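Local atomic coordinates of flavohemoglobin (Malassezia yamatoensis, PDB entry 6O0A), a protein that binds heme and FAD and, as in other flavohemoglobins, probably detoxifies nitric oxide by oxidising it to nitrate with electrons from NAD(P)H. Residues P55-Q67 with Y211-Q223. Residues are numbered along the deposited sequence; the frame is centred on the assembly and turned at random.
Sequences PDLLDGMFSRSAQ and YARTSDGLLQPRQ. With FAD (flavin-adenine dinucleotide), chain B.
Arg64 reaches from the first turn of helix 64-69 to Asp216 in the hairpin of strands 207-213 and 219-225. Its CB passes 3.8 Å from Gln220 OE1, the same oxygen that accepts from Arg64 N (2.8 Å). With CG anti to the backbone N, the chain bends at chi3 (68°), turning the guanidinium end-on to Asp216. NH1 bonds OD1 at 2.8 Å and NH2 bonds OD2, the two planes nearly coplanar (22°). NH1 also makes a salt bridge to Glu245, so two carboxylates share the charge. Arginine's long chain spans the gap, and its flat end matches both Asp216 oxygens while one face packs on Leu218 CD1. Glutamine suits position 220 because its amide both donates, NE2 to Phe62 O, and accepts, at OE1. Asp59 OD1 takes Leu219 N nearly straight (171°) and forms a more bent salt bridge with Arg213 NH1 through its syn lone pair. At Gly60's positive phi, a CB would jam against the preceding carbonyl. Ser65 OG and Arg222 NH2 both bond FAD O1A, and Arg222 NE bonds O2P. This strand arginine and helix-start serine help hold the FAD pyrophosphate, at the interface between the globin and FAD-binding domains of a flavohemoglobin.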
ATOM      1  N   PRO A  55      12.459  13.383  17.098  1.00 15.25           N
ATOM      2  CA  PRO A  55      12.637  13.914  15.738  1.00 15.52           C
ATOM      3  C   PRO A  55      13.304  12.932  14.802  1.00 16.24           C
ATOM      4  O   PRO A  55      13.137  13.046  13.583  1.00 19.22           O
ATOM      5  CB  PRO A  55      13.499  15.169  15.959  1.00 16.53           C
ATOM      6  CG  PRO A  55      14.243  14.887  17.247  1.00 19.43           C
ATOM      7  CD  PRO A  55      13.260  14.118  18.097  1.00 18.23           C
ATOM      8  N   ASP A  56      14.048  11.954  15.333  1.00 14.74           N
ATOM      9  CA  ASP A  56      14.649  10.937  14.482  1.00 18.13           C
ATOM     10  C   ASP A  56      13.590  10.179  13.690  1.00 21.14           C
ATOM     11  O   ASP A  56      13.866   9.696  12.585  1.00 20.31           O
ATOM     12  CB  ASP A  56      15.469   9.964  15.323  1.00 16.70           C
ATOM     13  CG  ASP A  56      14.632   9.264  16.383  1.00 18.39           C
ATOM     14  OD1 ASP A  56      14.170   9.943  17.326  1.00 18.33           O
ATOM     15  OD2 ASP A  56      14.426   8.037  16.260  1.00 22.82           O
ATOM     16  N   LEU A  57      12.369  10.088  14.221  1.00 13.63           N
ATOM     17  CA  LEU A  57      11.319   9.358  13.516  1.00 13.62           C
ATOM     18  C   LEU A  57      10.805  10.107  12.291  1.00 17.38           C
ATOM     19  O   LEU A  57      10.207   9.485  11.411  1.00 18.41           O
ATOM     20  CB  LEU A  57      10.168   9.041  14.479  1.00 18.27           C
ATOM     21  CG  LEU A  57      10.521   8.057  15.599  1.00 19.94           C
ATOM     22  CD1 LEU A  57       9.370   7.929  16.613  1.00 20.27           C
ATOM     23  CD2 LEU A  57      10.903   6.670  15.031  1.00 19.09           C
ATOM     24  N   LEU A  58      11.019  11.422  12.199  1.00 13.65           N
ATOM     25  CA  LEU A  58      10.717  12.102  10.942  1.00 14.79           C
ATOM     26  C   LEU A  58      11.830  11.926   9.921  1.00 18.08           C
ATOM     27  O   LEU A  58      11.596  12.079   8.716  1.00 18.06           O
ATOM     28  CB  LEU A  58      10.466  13.591  11.199  1.00 18.64           C
ATOM     29  CG  LEU A  58       9.839  14.432  10.086  1.00 21.48           C
ATOM     30  CD1 LEU A  58       8.418  13.965   9.773  1.00 16.30           C
ATOM     31  CD2 LEU A  58       9.842  15.913  10.484  1.00 22.75           C
ATOM     32  N   ASP A  59      13.032  11.592  10.383  1.00 16.07           N
ATOM     33  CA  ASP A  59      14.197  11.431   9.525  1.00 15.92           C
ATOM     34  C   ASP A  59      14.367   9.951   9.178  1.00 19.85           C
ATOM     35  O   ASP A  59      15.305   9.274   9.589  1.00 19.04           O
ATOM     36  CB  ASP A  59      15.425  12.024  10.220  1.00 15.23           C
ATOM     37  CG  ASP A  59      16.696  11.889   9.412  1.00 23.05           C
ATOM     38  OD1 ASP A  59      16.673  12.120   8.186  1.00 17.44           O
ATOM     39  OD2 ASP A  59      17.741  11.582  10.032  1.00 23.59           O
ATOM     40  N   GLY A  60      13.397   9.443   8.424  1.00 18.88           N
ATOM     41  CA  GLY A  60      13.490   8.097   7.890  1.00 19.76           C
ATOM     42  C   GLY A  60      12.276   7.206   8.075  1.00 22.88           C
ATOM     43  O   GLY A  60      12.216   6.131   7.472  1.00 26.09           O
ATOM     44  N   MET A  61      11.302   7.615   8.893  1.00 13.18           N
ATOM     45  CA  MET A  61      10.145   6.768   9.176  1.00 12.94           C
ATOM     46  C   MET A  61       8.854   7.456   8.743  1.00 14.32           C
ATOM     47  O   MET A  61       8.275   7.066   7.726  1.00 18.30           O
ATOM     48  CB  MET A  61      10.139   6.385  10.658  1.00 16.58           C
ATOM     49  CG  MET A  61       8.910   5.621  11.129  1.00 23.92           C
ATOM     50  SD  MET A  61       8.941   3.897  10.629  1.00 27.32           S
ATOM     51  CE  MET A  61      10.158   3.249  11.777  1.00 26.81           C
ATOM     52  N   PHE A  62       8.397   8.482   9.452  1.00 13.28           N
ATOM     53  CA  PHE A  62       7.129   9.130   9.119  1.00 15.76           C
ATOM     54  C   PHE A  62       7.260  10.125   7.970  1.00 14.15           C
ATOM     55  O   PHE A  62       8.255  10.848   7.850  1.00 13.49           O
ATOM     56  CB  PHE A  62       6.562   9.857  10.343  1.00 12.14           C
ATOM     57  CG  PHE A  62       6.024   8.937  11.384  1.00 14.14           C
ATOM     58  CD1 PHE A  62       4.770   8.361  11.237  1.00 16.42           C
ATOM     59  CD2 PHE A  62       6.785   8.619  12.511  1.00 15.26           C
ATOM     60  CE1 PHE A  62       4.276   7.484  12.206  1.00 16.90           C
ATOM     61  CE2 PHE A  62       6.299   7.751  13.475  1.00 18.46           C
ATOM     62  CZ  PHE A  62       5.044   7.183  13.324  1.00 15.92           C
ATOM     63  N   SER A  63       6.224  10.190   7.149  1.00 13.37           N
ATOM     64  CA  SER A  63       6.195  11.106   6.025  1.00 14.14           C
ATOM     65  C   SER A  63       5.757  12.485   6.484  1.00 14.96           C
ATOM     66  O   SER A  63       4.687  12.639   7.082  1.00 13.84           O
ATOM     67  CB  SER A  63       5.239  10.610   4.945  1.00 13.40           C
ATOM     68  OG  SER A  63       5.000  11.657   4.014  1.00 14.23           O
ATOM     69  N   ARG A  64       6.574  13.490   6.174  1.00 13.23           N
ATOM     70  CA  ARG A  64       6.184  14.857   6.500  1.00 12.05           C
ATOM     71  C   ARG A  64       4.926  15.259   5.740  1.00 16.02           C
ATOM     72  O   ARG A  64       4.043  15.922   6.291  1.00 14.68           O
ATOM     73  CB  ARG A  64       7.335  15.813   6.192  1.00 12.64           C
ATOM     74  CG  ARG A  64       6.947  17.278   6.293  1.00 16.78           C
ATOM     75  CD  ARG A  64       8.174  18.166   6.416  1.00 14.08           C
ATOM     76  NE  ARG A  64       8.995  18.200   5.208  1.00 13.55           N
ATOM     77  CZ  ARG A  64      10.148  18.861   5.120  1.00 13.66           C
ATOM     78  NH1 ARG A  64      10.843  18.868   3.994  1.00 14.03           N
ATOM     79  NH2 ARG A  64      10.595  19.541   6.181  1.00 16.51           N
ATOM     80  N   SER A  65       4.812  14.846   4.470  1.00 13.46           N
ATOM     81  CA  SER A  65       3.621  15.212   3.716  1.00 13.53           C
ATOM     82  C   SER A  65       2.369  14.637   4.358  1.00 13.54           C
ATOM     83  O   SER A  65       1.314  15.287   4.366  1.00 17.14           O
ATOM     84  CB  SER A  65       3.746  14.741   2.260  1.00 13.88           C
ATOM     85  OG  SER A  65       4.702  15.512   1.552  1.00 14.65           O
ATOM     86  N   ALA A  66       2.453  13.413   4.893  1.00 13.30           N
ATOM     87  CA  ALA A  66       1.281  12.825   5.533  1.00 17.48           C
ATOM     88  C   ALA A  66       0.908  13.583   6.798  1.00 21.27           C
ATOM     89  O   ALA A  66      -0.274  13.636   7.163  1.00 21.75           O
ATOM     90  CB  ALA A  66       1.514  11.342   5.840  1.00 20.16           C
ATOM     91  N   GLN A  67       1.890  14.214   7.450  1.00 15.22           N
ATOM     92  CA  GLN A  67       1.594  15.066   8.602  1.00 17.39           C
ATOM     93  C   GLN A  67       0.949  16.373   8.169  1.00 16.77           C
ATOM     94  O   GLN A  67      -0.016  16.836   8.792  1.00 20.59           O
ATOM     95  CB  GLN A  67       2.881  15.347   9.385  1.00 15.38           C
ATOM     96  CG  GLN A  67       3.455  14.118  10.052  1.00 15.92           C
ATOM     97  CD  GLN A  67       2.509  13.579  11.088  1.00 18.16           C
ATOM     98  OE1 GLN A  67       1.967  14.345  11.885  1.00 20.78           O
ATOM     99  NE2 GLN A  67       2.264  12.272  11.062  1.00 16.23           N
ATOM    100  N   TYR A 211      14.284   5.488  -0.351  1.00 11.78           N
ATOM    101  CA  TYR A 211      14.591   6.587   0.557  1.00 11.19           C
ATOM    102  C   TYR A 211      15.448   7.631  -0.142  1.00 13.26           C
ATOM    103  O   TYR A 211      16.447   7.291  -0.780  1.00 15.57           O
ATOM    104  CB  TYR A 211      15.336   6.070   1.800  1.00  9.78           C
ATOM    105  CG  TYR A 211      14.502   5.174   2.684  1.00 11.24           C
ATOM    106  CD1 TYR A 211      14.157   3.881   2.279  1.00 15.73           C
ATOM    107  CD2 TYR A 211      14.045   5.621   3.912  1.00 10.68           C
ATOM    108  CE1 TYR A 211      13.377   3.063   3.087  1.00 13.95           C
ATOM    109  CE2 TYR A 211      13.282   4.808   4.735  1.00 15.39           C
ATOM    110  CZ  TYR A 211      12.945   3.527   4.308  1.00 17.02           C
ATOM    111  OH  TYR A 211      12.169   2.726   5.115  1.00 17.13           O
ATOM    112  N   ALA A 212      15.080   8.900   0.019  1.00 11.36           N
ATOM    113  CA  ALA A 212      15.965   9.995  -0.364  1.00 11.88           C
ATOM    114  C   ALA A 212      15.723  11.159   0.585  1.00  9.74           C
ATOM    115  O   ALA A 212      14.740  11.187   1.330  1.00 12.70           O
ATOM    116  CB  ALA A 212      15.749  10.418  -1.817  1.00 14.30           C
ATOM    117  N   ARG A 213      16.620  12.132   0.549  1.00 12.29           N
ATOM    118  CA  ARG A 213      16.465  13.273   1.439  1.00 14.90           C
ATOM    119  C   ARG A 213      15.689  14.390   0.759  1.00 16.53           C
ATOM    120  O   ARG A 213      15.809  14.610  -0.455  1.00 13.49           O
ATOM    121  CB  ARG A 213      17.823  13.777   1.930  1.00 14.38           C
ATOM    122  CG  ARG A 213      18.456  12.761   2.862  1.00 15.67           C
ATOM    123  CD  ARG A 213      19.575  13.271   3.724  1.00 18.52           C
ATOM    124  NE  ARG A 213      20.075  12.120   4.464  1.00 15.37           N
ATOM    125  CZ  ARG A 213      19.701  11.802   5.700  1.00 15.37           C
ATOM    126  NH1 ARG A 213      18.861  12.573   6.371  1.00 15.74           N
ATOM    127  NH2 ARG A 213      20.187  10.711   6.272  1.00 17.29           N
ATOM    128  N   THR A 214      14.858  15.068   1.553  1.00 12.72           N
ATOM    129  CA  THR A 214      14.203  16.289   1.125  1.00 15.41           C
ATOM    130  C   THR A 214      15.254  17.364   0.869  1.00 17.81           C
ATOM    131  O   THR A 214      16.418  17.240   1.260  1.00 16.71           O
ATOM    132  CB  THR A 214      13.235  16.779   2.201  1.00 14.46           C
ATOM    133  OG1 THR A 214      13.990  17.069   3.386  1.00 14.71           O
ATOM    134  CG2 THR A 214      12.210  15.714   2.523  1.00 15.88           C
ATOM    135  N   SER A 215      14.822  18.450   0.218  1.00 17.96           N
ATOM    136  CA  SER A 215      15.740  19.555  -0.041  1.00 16.33           C
ATOM    137  C   SER A 215      16.389  20.070   1.235  1.00 18.24           C
ATOM    138  O   SER A 215      17.541  20.516   1.206  1.00 20.39           O
ATOM    139  CB  SER A 215      15.011  20.697  -0.749  1.00 29.35           C
ATOM    140  OG  SER A 215      13.998  21.244   0.080  1.00 33.14           O
ATOM    141  N   ASP A 216      15.688  20.002   2.366  1.00 16.45           N
ATOM    142  CA  ASP A 216      16.231  20.480   3.630  1.00 15.62           C
ATOM    143  C   ASP A 216      16.822  19.360   4.486  1.00 17.77           C
ATOM    144  O   ASP A 216      17.172  19.599   5.644  1.00 20.64           O
ATOM    145  CB  ASP A 216      15.171  21.272   4.407  1.00 17.50           C
ATOM    146  CG  ASP A 216      13.871  20.504   4.616  1.00 17.56           C
ATOM    147  OD1 ASP A 216      13.589  19.551   3.872  1.00 18.90           O
ATOM    148  OD2 ASP A 216      13.107  20.901   5.517  1.00 18.37           O
ATOM    149  N   GLY A 217      16.970  18.155   3.940  1.00 15.75           N
ATOM    150  CA  GLY A 217      17.837  17.159   4.545  1.00 17.40           C
ATOM    151  C   GLY A 217      17.186  16.050   5.347  1.00 20.29           C
ATOM    152  O   GLY A 217      17.912  15.307   6.023  1.00 20.11           O
ATOM    153  N   LEU A 218      15.856  15.913   5.306  1.00 14.82           N
ATOM    154  CA  LEU A 218      15.155  14.836   6.015  1.00 17.91           C
ATOM    155  C   LEU A 218      15.030  13.601   5.131  1.00 15.22           C
ATOM    156  O   LEU A 218      14.547  13.693   3.997  1.00 16.40           O
ATOM    157  CB  LEU A 218      13.752  15.278   6.446  1.00 15.72           C
ATOM    158  CG  LEU A 218      13.651  16.241   7.625  1.00 21.42           C
ATOM    159  CD1 LEU A 218      12.209  16.628   7.840  1.00 27.22           C
ATOM    160  CD2 LEU A 218      14.230  15.592   8.876  1.00 21.23           C
ATOM    161  N   LEU A 219      15.431  12.439   5.660  1.00 12.62           N
ATOM    162  CA  LEU A 219      15.270  11.191   4.921  1.00 13.73           C
ATOM    163  C   LEU A 219      13.792  10.805   4.897  1.00 13.41           C
ATOM    164  O   LEU A 219      13.121  10.820   5.935  1.00 12.79           O
ATOM    165  CB  LEU A 219      16.108  10.080   5.560  1.00 15.61           C
ATOM    166  CG  LEU A 219      16.280   8.848   4.662  1.00 17.61           C
ATOM    167  CD1 LEU A 219      17.174   9.173   3.481  1.00 12.92           C
ATOM    168  CD2 LEU A 219      16.836   7.676   5.452  1.00 20.11           C
ATOM    169  N   GLN A 220      13.279  10.482   3.713  1.00 14.37           N
ATOM    170  CA  GLN A 220      11.854  10.196   3.560  1.00 11.89           C
ATOM    171  C   GLN A 220      11.654   8.987   2.662  1.00 11.10           C
ATOM    172  O   GLN A 220      12.269   8.916   1.590  1.00 12.64           O
ATOM    173  CB  GLN A 220      11.107  11.392   2.976  1.00  9.98           C
ATOM    174  CG  GLN A 220      11.047  12.583   3.896  1.00 10.34           C
ATOM    175  CD  GLN A 220       9.957  12.420   4.920  1.00 12.54           C
ATOM    176  OE1 GLN A 220       8.786  12.639   4.621  1.00 14.87           O
ATOM    177  NE2 GLN A 220      10.326  12.020   6.126  1.00 14.13           N
ATOM    178  N   PRO A 221      10.808   8.046   3.070  1.00 11.38           N
ATOM    179  CA  PRO A 221      10.482   6.897   2.214  1.00 11.58           C
ATOM    180  C   PRO A 221       9.207   7.086   1.401  1.00 12.07           C
ATOM    181  O   PRO A 221       8.286   7.774   1.854  1.00 13.03           O
ATOM    182  CB  PRO A 221      10.297   5.768   3.235  1.00 13.29           C
ATOM    183  CG  PRO A 221       9.639   6.479   4.387  1.00 12.53           C
ATOM    184  CD  PRO A 221      10.303   7.869   4.443  1.00 15.84           C
ATOM    185  N   ARG A 222       9.150   6.489   0.208  1.00 11.35           N
ATOM    186  CA  ARG A 222       7.901   6.286  -0.524  1.00  9.91           C
ATOM    187  C   ARG A 222       7.917   4.867  -1.078  1.00 12.01           C
ATOM    188  O   ARG A 222       8.985   4.308  -1.332  1.00 11.36           O
ATOM    189  CB  ARG A 222       7.735   7.285  -1.676  1.00 12.12           C
ATOM    190  CG  ARG A 222       7.756   8.774  -1.276  1.00 11.22           C
ATOM    191  CD  ARG A 222       6.559   9.124  -0.403  1.00 13.99           C
ATOM    192  NE  ARG A 222       6.390  10.572  -0.201  1.00 13.49           N
ATOM    193  CZ  ARG A 222       6.721  11.238   0.903  1.00 12.39           C
ATOM    194  NH1 ARG A 222       7.266  10.611   1.943  1.00 12.13           N
ATOM    195  NH2 ARG A 222       6.496  12.542   0.976  1.00 12.22           N
ATOM    196  N   GLN A 223       6.727   4.298  -1.289  1.00 11.55           N
ATOM    197  CA  GLN A 223       6.591   2.938  -1.815  1.00  8.88           C
ATOM    198  C   GLN A 223       6.354   2.933  -3.319  1.00 12.42           C
ATOM    199  O   GLN A 223       5.607   3.767  -3.842  1.00 11.79           O
ATOM    200  CB  GLN A 223       5.447   2.187  -1.131  1.00  9.01           C
ATOM    201  CG  GLN A 223       5.686   1.942   0.359  1.00 11.94           C
ATOM    202  CD  GLN A 223       5.449   3.183   1.193  1.00 14.32           C
ATOM    203  OE1 GLN A 223       4.410   3.832   1.070  1.00 14.03           O
ATOM    204  NE2 GLN A 223       6.406   3.507   2.077  1.00 12.50           N
TER
HETATM  205  PA  FAD B 401       3.601  13.240  -1.241  1.00 14.43           P
HETATM  206  O1A FAD B 401       4.615  14.201  -0.747  1.00 14.29           O
HETATM  207  O2A FAD B 401       3.470  11.968  -0.448  1.00 10.98           O
HETATM  208  O5B FAD B 401       2.175  13.954  -1.318  1.00 11.82           O
HETATM  209  C5B FAD B 401       0.992  13.174  -1.575  1.00 14.41           C
HETATM  210  C4B FAD B 401      -0.164  14.140  -1.511  1.00 16.43           C
HETATM  211  O4B FAD B 401      -0.186  14.760  -0.204  1.00 15.59           O
HETATM  212  C3B FAD B 401      -0.085  15.304  -2.482  1.00 17.29           C
HETATM  213  O3B FAD B 401      -0.597  14.969  -3.770  1.00 17.98           O
HETATM  214  C2B FAD B 401      -0.965  16.352  -1.794  1.00 21.89           C
HETATM  215  O2B FAD B 401      -2.346  16.142  -2.068  1.00 23.05           O
HETATM  216  C1B FAD B 401      -0.685  16.083  -0.309  1.00 17.55           C
HETATM  217  N9A FAD B 401       0.291  16.997   0.278  1.00 17.74           N
HETATM  218  C8A FAD B 401       1.638  17.013   0.044  1.00 18.82           C
HETATM  219  N7A FAD B 401       2.274  17.986   0.650  1.00 18.50           N
HETATM  220  C5A FAD B 401       1.271  18.661   1.327  1.00 14.72           C
HETATM  221  C6A FAD B 401       1.278  19.834   2.102  1.00 13.68           C
HETATM  222  N6A FAD B 401       2.383  20.545   2.360  1.00 16.59           N
HETATM  223  N1A FAD B 401       0.097  20.270   2.595  1.00 19.17           N
HETATM  224  C2A FAD B 401      -1.009  19.566   2.331  1.00 17.02           C
HETATM  225  N3A FAD B 401      -1.141  18.451   1.604  1.00 17.32           N
HETATM  226  C4A FAD B 401       0.041  18.054   1.120  1.00 17.98           C
HETATM  227  N1  FAD B 401       3.536   5.582  -7.241  1.00 10.11           N
HETATM  228  C2  FAD B 401       4.049   5.453  -8.501  1.00 10.69           C
HETATM  229  O2  FAD B 401       4.273   6.437  -9.219  1.00 11.77           O
HETATM  230  N3  FAD B 401       4.329   4.182  -8.996  1.00  9.46           N
HETATM  231  C4  FAD B 401       4.145   2.991  -8.318  1.00 11.41           C
HETATM  232  O4  FAD B 401       4.451   1.918  -8.839  1.00 12.62           O
HETATM  233  C4X FAD B 401       3.606   3.140  -6.987  1.00 10.99           C
HETATM  234  N5  FAD B 401       3.401   2.061  -6.278  1.00 12.76           N
HETATM  235  C5X FAD B 401       2.882   2.211  -4.996  1.00 13.99           C
HETATM  236  C6  FAD B 401       2.642   1.069  -4.230  1.00 12.45           C
HETATM  237  C7  FAD B 401       2.136   1.164  -2.937  1.00 11.00           C
HETATM  238  C7M FAD B 401       1.850  -0.091  -2.150  1.00 16.08           C
HETATM  239  C8  FAD B 401       1.880   2.432  -2.386  1.00 16.15           C
HETATM  240  C8M FAD B 401       1.368   2.579  -0.978  1.00 16.50           C
HETATM  241  C9  FAD B 401       2.107   3.570  -3.152  1.00 12.80           C
HETATM  242  C9A FAD B 401       2.592   3.473  -4.452  1.00 10.69           C
HETATM  243  N10 FAD B 401       2.823   4.613  -5.253  1.00 10.96           N
HETATM  244  C10 FAD B 401       3.329   4.479  -6.529  1.00 12.42           C
HETATM  245  C1' FAD B 401       2.618   5.966  -4.711  1.00 11.55           C
HETATM  246  C2' FAD B 401       3.871   6.520  -4.041  1.00 11.17           C
HETATM  247  O2' FAD B 401       4.203   5.713  -2.911  1.00 11.75           O
HETATM  248  C3' FAD B 401       3.700   7.979  -3.605  1.00 12.51           C
HETATM  249  O3' FAD B 401       2.527   8.093  -2.801  1.00 15.04           O
HETATM  250  C4' FAD B 401       3.591   8.954  -4.776  1.00 12.71           C
HETATM  251  O4' FAD B 401       4.689   8.727  -5.663  1.00 12.83           O
HETATM  252  C5' FAD B 401       3.552  10.403  -4.331  1.00 12.10           C
HETATM  253  O5' FAD B 401       4.767  10.696  -3.604  1.00 13.67           O
HETATM  254  P   FAD B 401       5.163  12.231  -3.416  1.00 13.26           P
HETATM  255  O1P FAD B 401       5.492  12.953  -4.675  1.00 12.40           O
HETATM  256  O2P FAD B 401       6.298  12.258  -2.431  1.00 12.17           O
HETATM  257  O3P FAD B 401       3.873  12.909  -2.772  1.00 13.59           O
HETATM  258  O   HOH W   1      19.727  10.226   8.907  1.00 22.86           O
HETATM  259  O   HOH W   2      11.527   3.767   7.409  1.00 22.18           O
HETATM  260  O   HOH W   3       7.400  14.274   2.998  1.00 13.22           O